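Local coordinates for response regulator CheY-like protein (Mesorhizobium loti, PDB 3SNK), which forms the CheY-like receiver domain at the N-terminal end of a longer pilus assembly protein that probably binds and hydrolyses ATP in another domain, at residues V17-S22 and I62-L67; A38-R43 and A126-D131; D48-G53 and G70-K75; T58-V63 and A83-V88; L90-D95 and M108-W113. All blocks are in the same frame, centred on the assembly; numbering follows the deposited sequence.

Contact 1 (V17-S22 and I62-L67); sequences VALFSS and IVILDL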
# COMPACT_ATOMS: atom_id res chain seq x y z
N VAL A 17 -4.39 -5.38 -7.34
CA VAL A 17 -4.10 -4.46 -6.25
C VAL A 17 -3.86 -5.32 -5.00
O VAL A 17 -4.73 -6.13 -4.61
CB VAL A 17 -5.21 -3.39 -6.02
CG1 VAL A 17 -4.85 -2.42 -4.90
CG2 VAL A 17 -5.53 -2.62 -7.31
N ALA A 18 -2.66 -5.20 -4.42
CA ALA A 18 -2.34 -5.87 -3.16
C ALA A 18 -2.46 -4.82 -2.06
O ALA A 18 -1.85 -3.77 -2.15
CB ALA A 18 -0.95 -6.51 -3.20
N LEU A 19 -3.37 -5.05 -1.11
CA LEU A 19 -3.61 -4.15 0.02
C LEU A 19 -3.13 -4.82 1.32
O LEU A 19 -3.45 -6.00 1.56
CB LEU A 19 -5.13 -3.83 0.05
CG LEU A 19 -5.69 -3.04 1.23
CD1 LEU A 19 -5.15 -1.66 1.27
CD2 LEU A 19 -7.20 -2.97 1.14
N PHE A 20 -2.32 -4.09 2.11
CA PHE A 20 -1.74 -4.57 3.38
C PHE A 20 -2.11 -3.59 4.46
O PHE A 20 -1.81 -2.41 4.31
CB PHE A 20 -0.20 -4.73 3.29
CG PHE A 20 0.23 -5.70 2.22
CD1 PHE A 20 0.18 -7.07 2.44
CD2 PHE A 20 0.60 -5.25 0.96
CE1 PHE A 20 0.48 -7.97 1.43
CE2 PHE A 20 0.96 -6.16 -0.04
CZ PHE A 20 0.88 -7.51 0.20
N SER A 21 -2.80 -4.07 5.52
CA SER A 21 -3.29 -3.23 6.62
C SER A 21 -3.67 -4.05 7.83
O SER A 21 -4.18 -5.15 7.68
CB SER A 21 -4.52 -2.45 6.16
OG SER A 21 -5.00 -1.57 7.17
N SER A 22 -3.47 -3.50 9.04
CA SER A 22 -3.92 -4.16 10.28
C SER A 22 -5.18 -3.43 10.83
O SER A 22 -5.67 -3.74 11.91
CB SER A 22 -2.80 -4.20 11.32
OG SER A 22 -1.79 -5.14 10.99
N ILE A 62 -0.42 -2.57 -8.36
CA ILE A 62 -0.27 -1.55 -7.32
C ILE A 62 -0.29 -2.20 -5.97
O ILE A 62 -1.08 -3.11 -5.74
CB ILE A 62 -1.44 -0.49 -7.38
CG1 ILE A 62 -1.50 0.24 -8.72
CG2 ILE A 62 -1.39 0.52 -6.23
CD1 ILE A 62 -2.91 0.60 -9.10
N VAL A 63 0.51 -1.67 -5.05
CA VAL A 63 0.52 -2.07 -3.65
C VAL A 63 0.02 -0.89 -2.82
O VAL A 63 0.41 0.25 -3.06
CB VAL A 63 1.92 -2.54 -3.19
CG1 VAL A 63 1.99 -2.73 -1.68
CG2 VAL A 63 2.30 -3.84 -3.88
N ILE A 64 -0.85 -1.17 -1.85
CA ILE A 64 -1.32 -0.15 -0.90
C ILE A 64 -0.87 -0.62 0.46
O ILE A 64 -1.24 -1.71 0.92
CB ILE A 64 -2.82 0.17 -0.97
CG1 ILE A 64 -3.18 0.69 -2.37
CG2 ILE A 64 -3.19 1.22 0.12
CD1 ILE A 64 -4.65 0.75 -2.67
N LEU A 65 -0.01 0.17 1.07
CA LEU A 65 0.56 -0.24 2.34
C LEU A 65 0.12 0.72 3.44
O LEU A 65 0.43 1.90 3.42
CB LEU A 65 2.09 -0.36 2.23
CG LEU A 65 2.87 -0.75 3.49
CD1 LEU A 65 2.52 -2.17 3.96
CD2 LEU A 65 4.36 -0.61 3.26
N ASP A 66 -0.68 0.19 4.37
CA ASP A 66 -1.13 0.94 5.53
C ASP A 66 -0.11 0.76 6.64
O ASP A 66 -0.06 -0.30 7.26
CB ASP A 66 -2.53 0.49 6.00
CG ASP A 66 -3.06 1.17 7.25
OD1 ASP A 66 -2.52 2.25 7.63
OD2 ASP A 66 -4.07 0.67 7.82
N LEU A 67 0.72 1.78 6.85
CA LEU A 67 1.78 1.79 7.85
C LEU A 67 1.26 2.13 9.26
O LEU A 67 1.91 1.80 10.24
CB LEU A 67 2.86 2.80 7.44
CG LEU A 67 3.63 2.42 6.18
CD1 LEU A 67 4.26 3.61 5.56
CD2 LEU A 67 4.68 1.36 6.50
O HOH W 1 -2.64 -0.51 10.00

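Contact 2 (A38-R43 and A126-D131); sequences AIYDVR and AVTFHD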
# COMPACT_ATOMS: atom_id res chain seq x y z
N ALA A 38 -14.68 -1.44 -10.53
CA ALA A 38 -14.74 -2.67 -11.33
C ALA A 38 -13.47 -3.02 -12.13
O ALA A 38 -13.31 -4.19 -12.51
CB ALA A 38 -15.92 -2.62 -12.29
N ILE A 39 -12.57 -2.06 -12.37
CA ILE A 39 -11.33 -2.31 -13.16
C ILE A 39 -10.16 -2.81 -12.28
O ILE A 39 -9.02 -2.86 -12.76
CB ILE A 39 -10.93 -1.05 -13.98
CG1 ILE A 39 -10.57 0.14 -13.05
CG2 ILE A 39 -12.05 -0.69 -14.98
CD1 ILE A 39 -10.06 1.44 -13.70
N TYR A 40 -10.42 -3.21 -11.02
CA TYR A 40 -9.36 -3.65 -10.12
C TYR A 40 -9.66 -5.01 -9.46
O TYR A 40 -10.77 -5.25 -9.00
CB TYR A 40 -9.10 -2.58 -9.03
CG TYR A 40 -8.67 -1.24 -9.60
CD1 TYR A 40 -7.50 -1.12 -10.34
CD2 TYR A 40 -9.45 -0.10 -9.41
CE1 TYR A 40 -7.11 0.10 -10.88
CE2 TYR A 40 -9.06 1.13 -9.93
CZ TYR A 40 -7.90 1.22 -10.69
OH TYR A 40 -7.49 2.43 -11.20
N ASP A 41 -8.65 -5.90 -9.46
CA ASP A 41 -8.69 -7.23 -8.81
C ASP A 41 -7.94 -7.05 -7.49
O ASP A 41 -6.71 -7.14 -7.45
CB ASP A 41 -8.08 -8.31 -9.74
CG ASP A 41 -8.12 -9.74 -9.20
OD1 ASP A 41 -9.22 -10.19 -8.79
OD2 ASP A 41 -7.07 -10.42 -9.24
N VAL A 42 -8.67 -6.71 -6.41
CA VAL A 42 -8.10 -6.34 -5.11
C VAL A 42 -7.97 -7.52 -4.11
O VAL A 42 -8.95 -8.09 -3.70
CB VAL A 42 -8.93 -5.20 -4.50
CG1 VAL A 42 -8.32 -4.72 -3.19
CG2 VAL A 42 -9.05 -4.03 -5.48
N ARG A 43 -6.72 -7.83 -3.69
CA ARG A 43 -6.40 -8.84 -2.67
C ARG A 43 -6.06 -8.08 -1.38
O ARG A 43 -5.34 -7.08 -1.43
CB ARG A 43 -5.23 -9.73 -3.17
CG ARG A 43 -4.49 -10.54 -2.11
CD ARG A 43 -3.41 -11.46 -2.69
NE ARG A 43 -2.51 -10.80 -3.64
CZ ARG A 43 -1.30 -10.31 -3.34
NH1 ARG A 43 -0.85 -10.35 -2.10
NH2 ARG A 43 -0.55 -9.76 -4.29
N ALA A 126 -4.74 8.66 -6.62
CA ALA A 126 -3.48 7.94 -6.51
C ALA A 126 -3.49 6.65 -7.33
O ALA A 126 -2.55 6.41 -8.08
CB ALA A 126 -3.17 7.65 -5.06
N VAL A 127 -4.56 5.87 -7.27
CA VAL A 127 -4.64 4.60 -7.99
C VAL A 127 -4.80 4.82 -9.53
O VAL A 127 -4.11 4.14 -10.30
CB VAL A 127 -5.76 3.68 -7.40
CG1 VAL A 127 -5.88 2.38 -8.19
CG2 VAL A 127 -5.46 3.36 -5.94
N THR A 128 -5.70 5.73 -9.96
CA THR A 128 -5.99 5.97 -11.38
C THR A 128 -4.84 6.65 -12.10
O THR A 128 -4.75 6.49 -13.32
CB THR A 128 -7.29 6.74 -11.61
OG1 THR A 128 -7.19 8.02 -10.99
CG2 THR A 128 -8.53 5.96 -11.14
N PHE A 129 -3.97 7.38 -11.38
CA PHE A 129 -2.78 8.02 -11.94
C PHE A 129 -1.85 6.97 -12.59
O PHE A 129 -1.18 7.28 -13.58
CB PHE A 129 -2.01 8.79 -10.85
CG PHE A 129 -0.72 9.44 -11.31
CD1 PHE A 129 -0.73 10.68 -11.94
CD2 PHE A 129 0.50 8.79 -11.15
CE1 PHE A 129 0.46 11.26 -12.40
CE2 PHE A 129 1.69 9.36 -11.61
CZ PHE A 129 1.66 10.60 -12.24
N HIS A 130 -1.81 5.75 -12.03
CA HIS A 130 -0.95 4.69 -12.56
C HIS A 130 -1.66 3.84 -13.64
O HIS A 130 -1.08 2.87 -14.12
CB HIS A 130 -0.43 3.81 -11.41
CG HIS A 130 0.35 4.59 -10.39
ND1 HIS A 130 1.65 5.00 -10.64
CD2 HIS A 130 -0.03 5.03 -9.17
CE1 HIS A 130 2.02 5.66 -9.55
NE2 HIS A 130 1.04 5.70 -8.64
N ASP A 131 -2.90 4.23 -14.05
CA ASP A 131 -3.66 3.52 -15.09
C ASP A 131 -3.44 4.17 -16.45
O ASP A 131 -2.35 4.07 -16.99
CB ASP A 131 -5.16 3.45 -14.74
CG ASP A 131 -5.54 2.24 -13.90
OD1 ASP A 131 -5.02 2.11 -12.76
OD2 ASP A 131 -6.37 1.44 -14.37

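Contact 3 (D48-G53 and G70-K75); sequences DDFLKG and GDLLGK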
# COMPACT_ATOMS: atom_id res chain seq x y z
N ASP A 48 2.13 -7.06 7.94
CA ASP A 48 3.38 -7.82 7.88
C ASP A 48 3.50 -8.79 6.68
O ASP A 48 4.62 -9.20 6.39
CB ASP A 48 3.63 -8.56 9.20
CG ASP A 48 3.87 -7.64 10.40
OD1 ASP A 48 4.07 -6.42 10.19
OD2 ASP A 48 3.87 -8.15 11.55
N ASP A 49 2.39 -9.09 5.95
CA ASP A 49 2.41 -9.96 4.76
C ASP A 49 3.13 -9.29 3.58
O ASP A 49 3.53 -9.96 2.62
CB ASP A 49 1.00 -10.41 4.33
CG ASP A 49 0.49 -11.64 5.09
OD1 ASP A 49 0.66 -11.69 6.34
OD2 ASP A 49 -0.10 -12.53 4.44
N PHE A 50 3.32 -7.97 3.69
CA PHE A 50 4.05 -7.19 2.70
C PHE A 50 5.51 -7.69 2.62
O PHE A 50 6.08 -7.75 1.53
CB PHE A 50 3.99 -5.71 3.06
CG PHE A 50 4.89 -4.82 2.24
CD1 PHE A 50 4.46 -4.33 1.01
CD2 PHE A 50 6.17 -4.49 2.68
CE1 PHE A 50 5.30 -3.50 0.24
CE2 PHE A 50 7.01 -3.68 1.90
CZ PHE A 50 6.56 -3.20 0.69
N LEU A 51 6.10 -8.06 3.78
CA LEU A 51 7.49 -8.51 3.91
C LEU A 51 7.77 -9.78 3.12
O LEU A 51 8.93 -10.06 2.82
CB LEU A 51 7.84 -8.75 5.38
CG LEU A 51 7.78 -7.53 6.32
CD1 LEU A 51 7.94 -7.97 7.76
CD2 LEU A 51 8.85 -6.50 5.96
N LYS A 52 6.72 -10.55 2.78
CA LYS A 52 6.84 -11.81 2.06
C LYS A 52 7.04 -11.61 0.56
O LYS A 52 7.48 -12.52 -0.13
CB LYS A 52 5.60 -12.69 2.30
CG LYS A 52 5.54 -13.32 3.69
CD LYS A 52 4.12 -13.80 3.97
CE LYS A 52 3.96 -14.37 5.36
NZ LYS A 52 2.63 -15.02 5.52
N GLY A 53 6.70 -10.43 0.06
CA GLY A 53 6.81 -10.13 -1.36
C GLY A 53 5.61 -10.69 -2.12
O GLY A 53 4.72 -11.30 -1.52
N GLY A 70 3.39 3.61 11.89
CA GLY A 70 4.72 3.42 11.30
C GLY A 70 5.58 2.34 11.93
O GLY A 70 6.80 2.39 11.80
N ASP A 71 4.94 1.35 12.58
CA ASP A 71 5.61 0.24 13.25
C ASP A 71 6.47 -0.58 12.25
O ASP A 71 7.60 -0.93 12.57
CB ASP A 71 4.58 -0.68 13.95
CG ASP A 71 3.49 0.02 14.77
OD1 ASP A 71 2.56 0.62 14.14
OD2 ASP A 71 3.52 -0.09 16.02
N LEU A 72 5.93 -0.83 11.04
CA LEU A 72 6.59 -1.59 9.98
C LEU A 72 7.89 -0.92 9.48
O LEU A 72 8.81 -1.63 9.11
CB LEU A 72 5.62 -1.82 8.81
CG LEU A 72 6.02 -2.90 7.79
CD1 LEU A 72 5.83 -4.29 8.35
CD2 LEU A 72 5.22 -2.76 6.52
N LEU A 73 7.99 0.42 9.54
CA LEU A 73 9.17 1.17 9.08
C LEU A 73 10.39 0.94 9.96
O LEU A 73 11.51 1.24 9.53
CB LEU A 73 8.86 2.67 9.02
CG LEU A 73 7.76 3.08 8.05
CD1 LEU A 73 7.24 4.46 8.41
CD2 LEU A 73 8.22 3.03 6.58
N GLY A 74 10.18 0.42 11.17
CA GLY A 74 11.26 0.09 12.09
C GLY A 74 11.73 -1.35 11.96
O GLY A 74 12.62 -1.76 12.70
N LYS A 75 11.13 -2.13 11.04
CA LYS A 75 11.51 -3.52 10.82
C LYS A 75 12.82 -3.57 10.01
O LYS A 75 12.94 -2.88 8.99
CB LYS A 75 10.39 -4.33 10.15
CG LYS A 75 9.74 -5.35 11.08
CD LYS A 75 8.56 -4.78 11.88
CE LYS A 75 8.10 -5.72 12.97
NZ LYS A 75 7.45 -6.95 12.43

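Contact 4 (T58-V63 and A83-V88); sequences TRPGIV and ALWATV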
# COMPACT_ATOMS: atom_id res chain seq x y z
N THR A 58 0.66 -14.57 -8.82
CA THR A 58 0.12 -13.23 -9.09
C THR A 58 0.98 -12.39 -10.05
O THR A 58 2.09 -12.77 -10.42
CB THR A 58 -0.03 -12.45 -7.77
OG1 THR A 58 1.28 -12.15 -7.26
CG2 THR A 58 -0.85 -13.20 -6.72
N ARG A 59 0.43 -11.22 -10.44
CA ARG A 59 1.07 -10.19 -11.26
C ARG A 59 0.64 -8.83 -10.67
O ARG A 59 -0.38 -8.28 -11.09
CB ARG A 59 0.71 -10.36 -12.75
N PRO A 60 1.31 -8.33 -9.60
CA PRO A 60 0.85 -7.06 -8.97
C PRO A 60 0.95 -5.85 -9.90
O PRO A 60 1.83 -5.76 -10.75
CB PRO A 60 1.76 -6.90 -7.75
CG PRO A 60 3.01 -7.69 -8.09
CD PRO A 60 2.53 -8.85 -8.94
N GLY A 61 -0.03 -4.98 -9.75
CA GLY A 61 -0.12 -3.73 -10.48
C GLY A 61 0.21 -2.59 -9.55
O GLY A 61 1.05 -1.75 -9.88
N ILE A 62 -0.42 -2.57 -8.36
CA ILE A 62 -0.27 -1.55 -7.32
C ILE A 62 -0.29 -2.20 -5.97
O ILE A 62 -1.08 -3.11 -5.74
CB ILE A 62 -1.44 -0.49 -7.38
CG1 ILE A 62 -1.50 0.24 -8.72
CG2 ILE A 62 -1.39 0.52 -6.23
CD1 ILE A 62 -2.91 0.60 -9.10
N VAL A 63 0.51 -1.67 -5.05
CA VAL A 63 0.52 -2.07 -3.65
C VAL A 63 0.02 -0.89 -2.82
O VAL A 63 0.41 0.25 -3.06
CB VAL A 63 1.92 -2.54 -3.19
CG1 VAL A 63 1.99 -2.73 -1.68
CG2 VAL A 63 2.30 -3.84 -3.88
N ALA A 83 11.87 -4.06 -2.42
CA ALA A 83 12.49 -4.51 -3.69
C ALA A 83 11.96 -5.86 -4.15
O ALA A 83 12.13 -6.18 -5.32
CB ALA A 83 14.01 -4.54 -3.57
N LEU A 84 11.31 -6.66 -3.28
CA LEU A 84 10.70 -7.94 -3.67
C LEU A 84 9.52 -7.68 -4.63
O LEU A 84 9.21 -8.53 -5.48
CB LEU A 84 10.19 -8.74 -2.43
CG LEU A 84 11.25 -9.28 -1.47
CD1 LEU A 84 10.60 -9.79 -0.19
CD2 LEU A 84 12.09 -10.40 -2.11
N TRP A 85 8.88 -6.52 -4.47
CA TRP A 85 7.74 -6.03 -5.25
C TRP A 85 8.21 -5.32 -6.53
O TRP A 85 7.38 -4.84 -7.29
CB TRP A 85 6.89 -5.08 -4.39
CG TRP A 85 6.24 -5.76 -3.24
CD1 TRP A 85 6.77 -5.98 -2.00
CD2 TRP A 85 5.03 -6.54 -3.30
NE1 TRP A 85 5.91 -6.73 -1.24
CE2 TRP A 85 4.82 -7.08 -2.02
CE3 TRP A 85 4.08 -6.77 -4.31
CZ2 TRP A 85 3.71 -7.88 -1.72
CZ3 TRP A 85 2.96 -7.53 -4.00
CH2 TRP A 85 2.79 -8.08 -2.72
N ALA A 86 9.53 -5.27 -6.77
CA ALA A 86 10.17 -4.66 -7.93
C ALA A 86 9.67 -3.21 -8.09
O ALA A 86 9.58 -2.52 -7.08
CB ALA A 86 9.96 -5.51 -9.19
N THR A 87 9.33 -2.75 -9.29
CA THR A 87 8.94 -1.35 -9.41
C THR A 87 7.42 -1.14 -9.51
O THR A 87 6.98 -0.16 -10.12
CB THR A 87 9.67 -0.67 -10.58
OG1 THR A 87 9.63 -1.50 -11.74
CG2 THR A 87 11.10 -0.28 -10.22
N VAL A 88 6.62 -1.98 -8.84
CA VAL A 88 5.19 -1.70 -8.87
C VAL A 88 4.96 -0.40 -8.03
O VAL A 88 5.66 -0.20 -7.03
CB VAL A 88 4.30 -2.88 -8.37
CG1 VAL A 88 4.63 -4.19 -9.08
CG2 VAL A 88 4.37 -3.06 -6.87

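Contact 5 (L90-D95 and M108-W113); sequences LIAVSD and MNASDW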
# COMPACT_ATOMS: atom_id res chain seq x y z
N LEU A 90 3.73 2.03 -5.24
CA LEU A 90 3.42 1.80 -3.85
C LEU A 90 2.72 3.02 -3.30
O LEU A 90 3.20 4.15 -3.44
CB LEU A 90 4.73 1.49 -3.07
CG LEU A 90 4.67 1.50 -1.52
CD1 LEU A 90 3.79 0.40 -1.01
CD2 LEU A 90 6.08 1.29 -0.91
N ILE A 91 1.54 2.81 -2.74
CA ILE A 91 0.79 3.91 -2.14
C ILE A 91 0.91 3.72 -0.65
O ILE A 91 0.53 2.67 -0.14
CB ILE A 91 -0.67 4.04 -2.64
CG1 ILE A 91 -0.68 4.39 -4.14
CG2 ILE A 91 -1.44 5.11 -1.84
CD1 ILE A 91 -2.00 4.07 -4.87
N ALA A 92 1.52 4.71 0.03
CA ALA A 92 1.69 4.60 1.47
C ALA A 92 0.63 5.40 2.19
O ALA A 92 0.35 6.54 1.83
CB ALA A 92 3.08 5.06 1.88
N VAL A 93 0.02 4.77 3.21
CA VAL A 93 -0.98 5.39 4.06
C VAL A 93 -0.43 5.30 5.47
O VAL A 93 -0.03 4.23 5.93
CB VAL A 93 -2.41 4.78 3.93
CG1 VAL A 93 -3.43 5.60 4.72
CG2 VAL A 93 -2.83 4.65 2.47
N SER A 94 -0.37 6.44 6.15
CA SER A 94 0.10 6.45 7.51
C SER A 94 -0.52 7.58 8.28
O SER A 94 -1.09 8.51 7.69
CB SER A 94 1.63 6.58 7.54
OG SER A 94 2.03 7.92 7.28
N ASP A 95 -0.35 7.55 9.60
CA ASP A 95 -0.68 8.66 10.48
C ASP A 95 0.59 9.53 10.44
O ASP A 95 1.42 9.31 9.56
CB ASP A 95 -1.04 8.15 11.88
CG ASP A 95 -2.36 7.40 11.92
OD1 ASP A 95 -3.43 8.05 11.73
OD2 ASP A 95 -2.34 6.16 12.13
N MSE A 108 11.71 3.77 0.72
CA MSE A 108 10.73 2.82 0.21
C MSE A 108 10.11 3.26 -1.11
O MSE A 108 9.41 2.47 -1.73
CB MSE A 108 9.66 2.51 1.25
CG MSE A 108 10.19 1.49 2.25
SE MSE A 108 8.82 1.32 3.50
CE MSE A 108 7.86 -0.12 2.53
N ASN A 109 10.38 4.48 -1.57
CA ASN A 109 10.02 4.92 -2.90
C ASN A 109 8.52 4.69 -3.22
O ASN A 109 8.15 3.99 -4.19
CB ASN A 109 10.94 4.19 -3.94
CG ASN A 109 10.88 4.76 -5.33
OD1 ASN A 109 10.29 5.81 -5.57
ND2 ASN A 109 11.50 4.09 -6.27
N ALA A 110 7.66 5.30 -2.39
CA ALA A 110 6.22 5.29 -2.58
C ALA A 110 5.86 6.42 -3.52
O ALA A 110 6.50 7.47 -3.50
CB ALA A 110 5.52 5.44 -1.24
N SER A 111 4.86 6.22 -4.40
CA SER A 111 4.45 7.27 -5.33
C SER A 111 3.58 8.28 -4.62
O SER A 111 3.65 9.48 -4.91
CB SER A 111 3.70 6.69 -6.52
OG SER A 111 2.43 6.17 -6.14
N ASP A 112 2.77 7.80 -3.65
CA ASP A 112 1.89 8.68 -2.91
C ASP A 112 1.98 8.43 -1.39
O ASP A 112 2.09 7.30 -0.96
CB ASP A 112 0.43 8.53 -3.41
CG ASP A 112 0.24 8.72 -4.92
OD1 ASP A 112 0.10 9.87 -5.36
OD2 ASP A 112 0.21 7.70 -5.65
N TRP A 113 1.92 9.51 -0.61
CA TRP A 113 1.89 9.49 0.85
C TRP A 113 0.54 10.01 1.35
O TRP A 113 0.36 11.22 1.49
CB TRP A 113 3.01 10.34 1.43
CG TRP A 113 4.43 9.89 1.24
CD1 TRP A 113 4.88 8.81 0.54
CD2 TRP A 113 5.58 10.57 1.72
NE1 TRP A 113 6.26 8.78 0.56
CE2 TRP A 113 6.72 9.85 1.29
CE3 TRP A 113 5.77 11.73 2.51
CZ2 TRP A 113 8.02 10.22 1.64
CZ3 TRP A 113 7.06 12.10 2.84
CH2 TRP A 113 8.17 11.37 2.39
O HOH W 2 5.92 3.72 -5.89

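Contact 1 (V17-S22 and I62-L67)
Ser21 and Asp66 meet at the C-terminal ends of two neighbouring strands, where Ser21 OG donates a short 2.5 Å hydrogen bond to Asp66 OD2 and uses the carboxylate's anti lone pair. Both side chains extend anti to their backbone N (chi1 -177° and 177°), which turns the carboxylate across to the neighbouring strand, where the Ser21 hydroxyl meets it. OD2 also pairs with Lys116 NZ in a salt bridge and takes a weak bond from a water that accepts from Ser22 N, while OD1 receives a weak bond from Gly68 N; Asp23 N in turn bonds to Ser21 OG and so helps to set the hydroxyl. Behind this site residues 17-20 and 62-67 run parallel, the four backbone bonds being Ala18 N to Ile62 O, Ile64 N to Ala18 O, Phe20 N to Ile64 O and Asp66 N to Phe20 O (the last 2.8 Å). These are central strands of the alpha/beta receiver fold, and Asp66 sits at the C-terminal strand end where CheY relatives carry the phospho-accepting aspartate; an equivalent role here is plausible by position. On one face of the sheet Ile64 is flanked from two directions: its CD1 lies 3.9 Å from Val17 CG1, and its CG2 lies 3.7 Å from Leu19 CD1. On the other face Val63 CG1 comes to the edge of the Phe20 ring, 3.9 Å from Phe20 CD2, and Leu65 CD1 packs 3.8 Å from Phe20 CB. Phe26 of helix 24-36 backs Leu19, Ser21 and Asp66, and on the Phe20 face Trp85 meets the Phe20 ring.

Contact 2 (A38-R43 and A126-D131)
Tyr40 at the start of edge strand 40-45 and Val127 near the end of helix 120-129 keep their backbones well apart, CA to CA 9.7 Å, and side chains bridge the interval. The Tyr40 ring and Val127 point at each other from opposite directions; Val127 CG1 lies oblique to the ring and presses close to its far end, 3.4 Å from Tyr40 CZ. The extended branch of Val127, anti to its own backbone N (chi1 178°), makes this touch. Thr128 CG2 adds a looser methyl contact 3.7 Å from Tyr40 OH. Beyond the helix, Asp131 brings its OD1 to the ring's edge, the two planes 86° apart, and OD1 accepts a weak hydrogen bond from Tyr40 OH at 2.9 Å. Ile39 CD1 reaches Asp131 OD2 at 3.8 Å, and Ile39 CG1 lies over one face of the neighbouring tyrosine ring. Within the alpha/beta fold this links the edge strand to the C-terminal helix, with Leu34 of helix 24-36 also against Val127. Asp131 OD1 thus has two polar partners, Tyr40 OH and, at long range, Lys15 NZ, both weak; a nearby ammonium would be expected to favour the charged carboxylate.

Contact 3 (D48-G53 and G70-K75)
Asp48 OD2 faces Lys75 NZ in a long salt bridge of 3.9 Å, and Asp48 OD1 lies little farther from the same ammonium, at 4.1 Å. The lysine chain meets the aspartate roughly perpendicularly, and bends at chi2 and chi4 direct its ammonium to the carboxylate. Beside the charges, Leu72 runs antiparallel alongside Asp48 and sets its CD1 3.3 Å from Asp48 OD1, a methyl close against a carboxylate oxygen. Leu72 extends its CG anti to the backbone N (chi1 -165°), and from there its two methyls divide the work: CD1 also approaches Leu51 CD1 at 4.3 Å, while CD2 comes obliquely to the Phe50 ring, 4.3 Å from Phe50 CD2. Each segment contains a short 3-10 turn (48-52 and 72-74), held inwardly by bonds such as Leu51 N to Asp48 O at 3.2 Å and Lys75 N to Leu72 O at 3.1 Å. The turns belong to loops that follow strands 40-45 and 62-68, and Ile78 of the short helix 78-82 touches Phe50, Leu51 and Leu72 alike. Deeper in, the Phe50 ring stacks on Trp85, and Phe50 O takes the hydrogen bond of Trp85 NE1. No hydrogen bond joins the two segments themselves. At this separation the ion pair, on the solvent-exposed side of the contact, is probably a loose, partly solvent-screened attraction beside the apolar contacts of Leu72 with Leu51 and Phe50.

Contact 4 (T58-V63 and A83-V88)
Val63 CG2 sits over one face of the Trp85 indole as a CH-pi contact, 3.9 Å from the centroid of the six-membered ring and 30° off its normal. The methyl is displaced toward the rim, so its nearest ring atom is Trp85 CE3, at 3.5 Å. The branch that does this lies beside the backbone N of Val63, the other methyl being the one turned anti (chi1 170°). Pro60 approaches the same indole differently: its CB lies in the ring plane at the edge, 4.0 Å from Trp85 CZ3. Tryptophan is thus met over a face by the strand residue and along its rim by Pro60, three residues earlier. Val88 fills the corner between them. Its CG2, held between backbone N and carbonyl carbon (chi1, measured to CG1, -51°), packs 3.7 Å from Val63 CG2; its CG1 lies 4.0 Å from Pro60 CG and 3.6 Å from Pro60 O, the two side chains roughly perpendicular. A type II' turn from Trp85 to Val88, with a weak closing bond from Val88 N to Trp85 O, brings both residues round to the same partners. No hydrogen bond runs between the segments; the indole nitrogen Trp85 NE1 is satisfied by Phe50 O, and Val88 O by Arg82 NH2. Phe20 and Phe50 complete the aromatic cluster about Trp85. The contact ties the N-terminal end of strand 62-68 to the turn leading into strand 90-94, within the beta-alpha-beta crossover of strand 62-68, helix 78-82 and strand 90-94 in the receiver fold.

Contact 5 (L90-D95 and M108-W113)
Leu90 and Ala110 come together where strand 112-115 draws in beside strand 90-94, the parallel pair of a beta-alpha-beta unit whose crossover is helix 99-107. Backbone hydrogen bonds set the pairing: Ser111 N reaches Leu90 O at 2.8 Å, and Ala92 N reaches Asp112 O, also at 2.8 Å. A water bridges the entry to the pair, accepting from Leu90 N and donating to Asn109 O. Arg82 holds the same turn from outside, its NE on Met108 O and its NH2 on Asn109 O. Apolar packing fills the face carrying Ala92 and Trp113. Ala110 CB sits 4.0 Å from Leu90 CG and equally far from Ala92 CB, while Leu90 CD2 lies 4.1 Å from CE of Met108, a selenomethionine. The Trp113 indole passes Ala92 obliquely, with Ala110 CB at its edge, and rests on Leu105 and Val106 of the crossover helix. A separate, closer touch of the leucine is to the backbone, Leu90 CD2 lying 3.6 Å from Met108 O. On the other face Ile91 and Asp112 run alongside one another and both touch Ala126 of helix 120-129. Their meeting is methylene against carboxylate, Ile91 CG1 to Asp112 OD2 3.7 Å. That oxygen has its hydrogen bond within its own segment: Ser111 OG, itself linked to His130 NE2, donates to Asp112 OD2 at 2.7 Å, coming from above the carboxylate plane, 52° out of it.

Overall arrangement
Contacts 1 and 5 are successive parts of one five-stranded parallel sheet, their centres about 9 Å apart and joined by Leu67 N to Val93 O at 2.7 Å. Contact 2 joins the edge strand to the C-terminal helix on one side of that sheet, with Val127 CG1 3.6 Å from Ile62 CD1. Contacts 3 and 4 lie on the other side, where Phe50 of contact 3 stacks on Trp85 of contact 4. Contact 3 is about 22 Å from contact 2, centre to centre. Met108 CE of contact 5 reaches Phe50 CE2 at 3.7 Å. Asp66 of contact 1 occupies the position of the phospho-accepting aspartate in CheY relatives, possibly equivalent here; contact 4 lies toward the opposite end of strand 62-68.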